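Local coordinates for CurM Sulfotransferase (Moorea producta, PDB 4GBM), which probably transfers a sulfonate group from PAPS to a hydroxyl of the growing polyketide chain during curacin biosynthesis, and here holds the spent cofactor PAP, at residues Ser168-Glu171 against Ser172-Met176; Gln113-Ile117 against Gln118-Gly122. The protein carries 2 engineered substitutions. One frame throughout, in Å; residues are numbered along the deposited sequence.

Contact 1: Ser168-Glu171 against Ser172-Met176; sequences SVIE and SFVRM. With A3P (adenosine-3'-5'-diphosphate), chain G.
R175 reaches back one helical turn to E171 while its far nitrogens hold the 3'-phosphate of adenosine-3'-5'-diphosphate, at the C-terminal end of helix 166-175 in this P-loop-related sulfotransferase fold. The phosphate oxygen O1P is gripped three times: S172 OG donates to it at 2.6 Å, R175 NH2 at 2.9 Å, and R175 NH1 bonds to it as well as to O3P. Arginine suits the place because one flat cation can serve two anions at its edge. NE and the same NH1 take the carboxylate side-on, NE to E171 OE2 at 2.9 Å and NH1 to E171 OE1 at 2.9 Å, both on the syn sides of the oxygens, so NH1 is shared between carboxylate and phosphate. The two planes are 34° apart, so the double salt bridge is twisted rather than flat, yet it should fix the rotation of the guanidinium. A bend at chi3 (38°) turns the end of the arginine back along the helix to meet both partners. S172 OG is also hydrogen-bonded to R42 NE, which brings a second arginine to the phosphate site. Behind this polar face, V169, I170, F173 and V174 turn apolar side chains to helix 189-208, which suits them to this place. The backbone supplies the frame with successive i to i+4 bonds, and that between F173 N and V169 O, at 2.9 Å, is nearly straight, with an N-H...O angle of 168°.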
# COMPACT_ATOMS: atom_id res chain seq x y z
N SER A 168 16.42 5.60 -3.85
CA SER A 168 15.75 4.57 -4.65
C SER A 168 14.34 5.01 -5.01
O SER A 168 13.90 4.85 -6.15
CB SER A 168 15.71 3.25 -3.88
OG SER A 168 17.02 2.84 -3.52
N VAL A 169 13.62 5.57 -4.03
CA VAL A 169 12.26 6.04 -4.26
C VAL A 169 12.26 7.19 -5.27
O VAL A 169 11.44 7.20 -6.18
CB VAL A 169 11.57 6.45 -2.95
CG1 VAL A 169 10.26 7.19 -3.23
CG2 VAL A 169 11.31 5.21 -2.10
N ILE A 170 13.19 8.13 -5.10
CA ILE A 170 13.24 9.29 -5.99
C ILE A 170 13.54 8.89 -7.44
O ILE A 170 12.85 9.33 -8.36
CB ILE A 170 14.22 10.36 -5.47
CG1 ILE A 170 13.65 11.00 -4.20
CG2 ILE A 170 14.45 11.45 -6.53
CD1 ILE A 170 14.70 11.73 -3.36
N GLU A 171 14.54 8.03 -7.63
CA GLU A 171 14.91 7.58 -8.97
C GLU A 171 13.72 6.89 -9.64
O GLU A 171 13.44 7.13 -10.82
CB GLU A 171 16.11 6.62 -8.90
CG GLU A 171 16.67 6.18 -10.25
CD GLU A 171 15.94 4.99 -10.87
OE1 GLU A 171 15.31 4.22 -10.14
OE2 GLU A 171 16.00 4.84 -12.11
N SER A 172 13.01 6.06 -8.88
CA SER A 172 11.87 5.33 -9.41
C SER A 172 10.72 6.26 -9.77
O SER A 172 10.16 6.19 -10.86
CB SER A 172 11.41 4.27 -8.40
OG SER A 172 10.25 3.61 -8.86
N PHE A 173 10.36 7.16 -8.85
CA PHE A 173 9.27 8.10 -9.06
C PHE A 173 9.48 8.95 -10.33
O PHE A 173 8.56 9.11 -11.14
CB PHE A 173 9.15 8.98 -7.81
CG PHE A 173 7.92 9.86 -7.78
CD1 PHE A 173 7.90 11.07 -8.47
CD2 PHE A 173 6.81 9.50 -7.02
CE1 PHE A 173 6.79 11.90 -8.43
CE2 PHE A 173 5.68 10.33 -6.97
CZ PHE A 173 5.68 11.53 -7.68
N VAL A 174 10.69 9.45 -10.50
CA VAL A 174 11.06 10.25 -11.67
C VAL A 174 11.03 9.41 -12.95
O VAL A 174 10.47 9.84 -13.97
CB VAL A 174 12.42 10.95 -11.45
CG1 VAL A 174 12.92 11.63 -12.73
CG2 VAL A 174 12.31 12.01 -10.34
N ARG A 175 11.61 8.22 -12.89
CA ARG A 175 11.63 7.29 -14.04
C ARG A 175 10.22 6.96 -14.52
O ARG A 175 9.97 6.85 -15.74
CB ARG A 175 12.40 6.01 -13.68
CG ARG A 175 12.33 4.90 -14.74
CD ARG A 175 13.40 3.81 -14.55
NE ARG A 175 13.65 3.47 -13.14
CZ ARG A 175 12.83 2.76 -12.38
NH1 ARG A 175 13.15 2.54 -11.10
NH2 ARG A 175 11.69 2.27 -12.87
N MET A 176 9.30 6.80 -13.57
CA MET A 176 7.91 6.43 -13.86
C MET A 176 7.04 7.63 -14.23
O MET A 176 5.86 7.48 -14.55
CB MET A 176 7.30 5.65 -12.68
CG MET A 176 7.99 4.30 -12.42
SD MET A 176 7.99 3.21 -13.84
CE MET A 176 6.24 2.85 -13.99
P1 A3P G . 10.60 0.18 -9.86
O1P A3P G . 10.25 1.53 -10.43
O2P A3P G . 10.08 -0.97 -10.68
O3P A3P G . 12.05 0.07 -9.47
P2 A3P G . 5.25 0.14 -5.03
O4P A3P G . 5.22 0.64 -3.62
O5P A3P G . 4.89 1.15 -6.08
O6P A3P G . 4.55 -1.18 -5.21
O5' A3P G . 6.81 -0.15 -5.33
C5' A3P G . 7.23 -0.42 -6.67
C4' A3P G . 8.66 -0.89 -6.58
O4' A3P G . 8.68 -2.20 -5.99
C3' A3P G . 9.29 -1.10 -7.95
O3' A3P G . 9.77 0.15 -8.46
C2' A3P G . 10.39 -2.10 -7.62
O2' A3P G . 11.59 -1.44 -7.22
C1' A3P G . 9.85 -2.88 -6.42
N9 A3P G . 9.48 -4.26 -6.83
C8 A3P G . 8.43 -4.65 -7.59
N7 A3P G . 8.43 -5.99 -7.79
C5 A3P G . 9.51 -6.48 -7.14
C6 A3P G . 10.13 -7.81 -6.93
N6 A3P G . 9.55 -8.92 -7.46
N1 A3P G . 11.27 -7.86 -6.19
C2 A3P G . 11.84 -6.76 -5.64
N3 A3P G . 11.32 -5.52 -5.80
C4 A3P G . 10.19 -5.34 -6.51

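Contact 2: Gln113-Ile117 against Gln118-Gly122; sequences QNLSI and QQVYG
Q118 sets its CB 3.9 Å from S116 OG in the first turn of helix 117-128, where S116 is the N-cap and shares a capping box with Q119. The Q118 chain then runs on, extended, to bond through NE2 to the carbonyl of L153. Q119 closes the box from both ends: its backbone N donates to S116 OG at 3.0 Å, and its OE1 accepts from S116 N at 2.9 Å, with that donor in the carbonyl plane of the amide. Serine fits the N-cap because its short side chain, with chi1 at 72°, brings OG within reach of an amide that has no preceding turn to bond to. Glutamine fits the third helical place because CG, anti to its own carbonyl carbon (chi1 -77°), starts the chain back toward S116. L115 crosses this chain at about a right angle, its CD2 3.8 Å from Q119 OE1. V120 gives its N to S116 O and packs CG2 against L115 CB at 4.1 Å. Y121 N bonds to I117 O, while its ring atom CD1 lies 3.7 Å from I117 CG2. Just upstream, N114, with positive phi, ends helix 100-113 in a Schellman motif. The new helix lies against its neighbours through I117 and V120 on M72 of helix 72-78, Q118 and Y121 on L31 of strand 31-32, and Y121 OH bonded to D135 of strand 132-136.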
# COMPACT_ATOMS: atom_id res chain seq x y z
N GLN A 113 -27.58 2.96 -3.34
CA GLN A 113 -28.13 3.12 -1.99
C GLN A 113 -27.29 4.12 -1.18
O GLN A 113 -27.74 4.63 -0.15
CB GLN A 113 -28.22 1.78 -1.26
CG GLN A 113 -29.05 1.88 0.03
CD GLN A 113 -29.21 0.57 0.77
OE1 GLN A 113 -28.55 -0.42 0.46
NE2 GLN A 113 -30.09 0.56 1.75
N ASN A 114 -26.09 4.39 -1.68
CA ASN A 114 -25.14 5.30 -1.05
C ASN A 114 -24.71 4.85 0.35
O ASN A 114 -24.80 5.61 1.32
CB ASN A 114 -25.63 6.75 -1.06
CG ASN A 114 -24.50 7.74 -0.86
OD1 ASN A 114 -23.33 7.41 -1.06
ND2 ASN A 114 -24.84 8.97 -0.47
N LEU A 115 -24.24 3.62 0.44
CA LEU A 115 -23.73 3.10 1.70
C LEU A 115 -22.53 3.92 2.15
O LEU A 115 -21.80 4.48 1.33
CB LEU A 115 -23.31 1.63 1.54
CG LEU A 115 -24.39 0.58 1.29
CD1 LEU A 115 -23.77 -0.79 1.51
CD2 LEU A 115 -25.63 0.76 2.17
N SER A 116 -22.34 4.02 3.46
CA SER A 116 -21.11 4.62 3.97
C SER A 116 -19.93 3.71 3.68
O SER A 116 -20.09 2.49 3.51
CB SER A 116 -21.21 4.87 5.47
OG SER A 116 -21.15 3.66 6.20
N ILE A 117 -18.74 4.29 3.65
CA ILE A 117 -17.52 3.50 3.45
C ILE A 117 -17.35 2.49 4.60
O ILE A 117 -16.92 1.35 4.38
CB ILE A 117 -16.27 4.40 3.22
CG1 ILE A 117 -15.95 4.49 1.72
CG2 ILE A 117 -15.04 3.82 3.89
CD1 ILE A 117 -17.08 5.00 0.86
N GLN A 118 -17.72 2.88 5.82
CA GLN A 118 -17.67 1.95 6.94
C GLN A 118 -18.57 0.73 6.71
O GLN A 118 -18.18 -0.39 7.02
CB GLN A 118 -18.02 2.65 8.25
CG GLN A 118 -17.65 1.83 9.46
CD GLN A 118 -18.04 2.50 10.75
OE1 GLN A 118 -19.14 3.02 10.89
NE2 GLN A 118 -17.13 2.48 11.72
N GLN A 119 -19.77 0.96 6.17
CA GLN A 119 -20.67 -0.16 5.85
C GLN A 119 -20.07 -1.10 4.82
O GLN A 119 -20.23 -2.32 4.91
CB GLN A 119 -22.03 0.34 5.37
CG GLN A 119 -22.93 0.83 6.48
CD GLN A 119 -24.19 1.48 5.93
OE1 GLN A 119 -24.11 2.45 5.18
NE2 GLN A 119 -25.34 0.95 6.30
N VAL A 120 -19.36 -0.55 3.84
CA VAL A 120 -18.75 -1.38 2.80
C VAL A 120 -17.59 -2.19 3.38
O VAL A 120 -17.46 -3.38 3.11
CB VAL A 120 -18.32 -0.54 1.56
CG1 VAL A 120 -17.57 -1.41 0.55
CG2 VAL A 120 -19.55 0.06 0.93
N TYR A 121 -16.77 -1.55 4.21
CA TYR A 121 -15.73 -2.28 4.93
C TYR A 121 -16.33 -3.42 5.77
O TYR A 121 -15.77 -4.52 5.81
CB TYR A 121 -14.92 -1.35 5.81
CG TYR A 121 -13.68 -0.73 5.20
CD1 TYR A 121 -13.54 0.66 5.16
CD2 TYR A 121 -12.61 -1.51 4.73
CE1 TYR A 121 -12.41 1.26 4.64
CE2 TYR A 121 -11.45 -0.91 4.21
CZ TYR A 121 -11.36 0.47 4.18
OH TYR A 121 -10.23 1.09 3.68
N GLY A 122 -17.44 -3.15 6.45
CA GLY A 122 -18.10 -4.17 7.27
C GLY A 122 -18.56 -5.36 6.44
O GLY A 122 -18.42 -6.52 6.86

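In the fold
Both contacts are local, within one turn or so of helix, but they lie on opposite sides of the chain's centre, their centres about 35 Å apart. Contact 1 is buried beside the cofactor, near the C-terminal end of helix 166-175; contact 2 is partly buried at the start of helix 117-128 and includes an exposed residue. The chemistry follows the place: in contact 1 an arginine, held by a glutamate, and a serine hydroxyl meet a phosphate, whereas contact 2 uses neutral serine and glutamine to satisfy backbone amides at a helix start. The two share no helix, yet Y121 reaches strand 132-136 of the central parallel sheet, and V169 touches S40, just beyond strand 35-39 beside it.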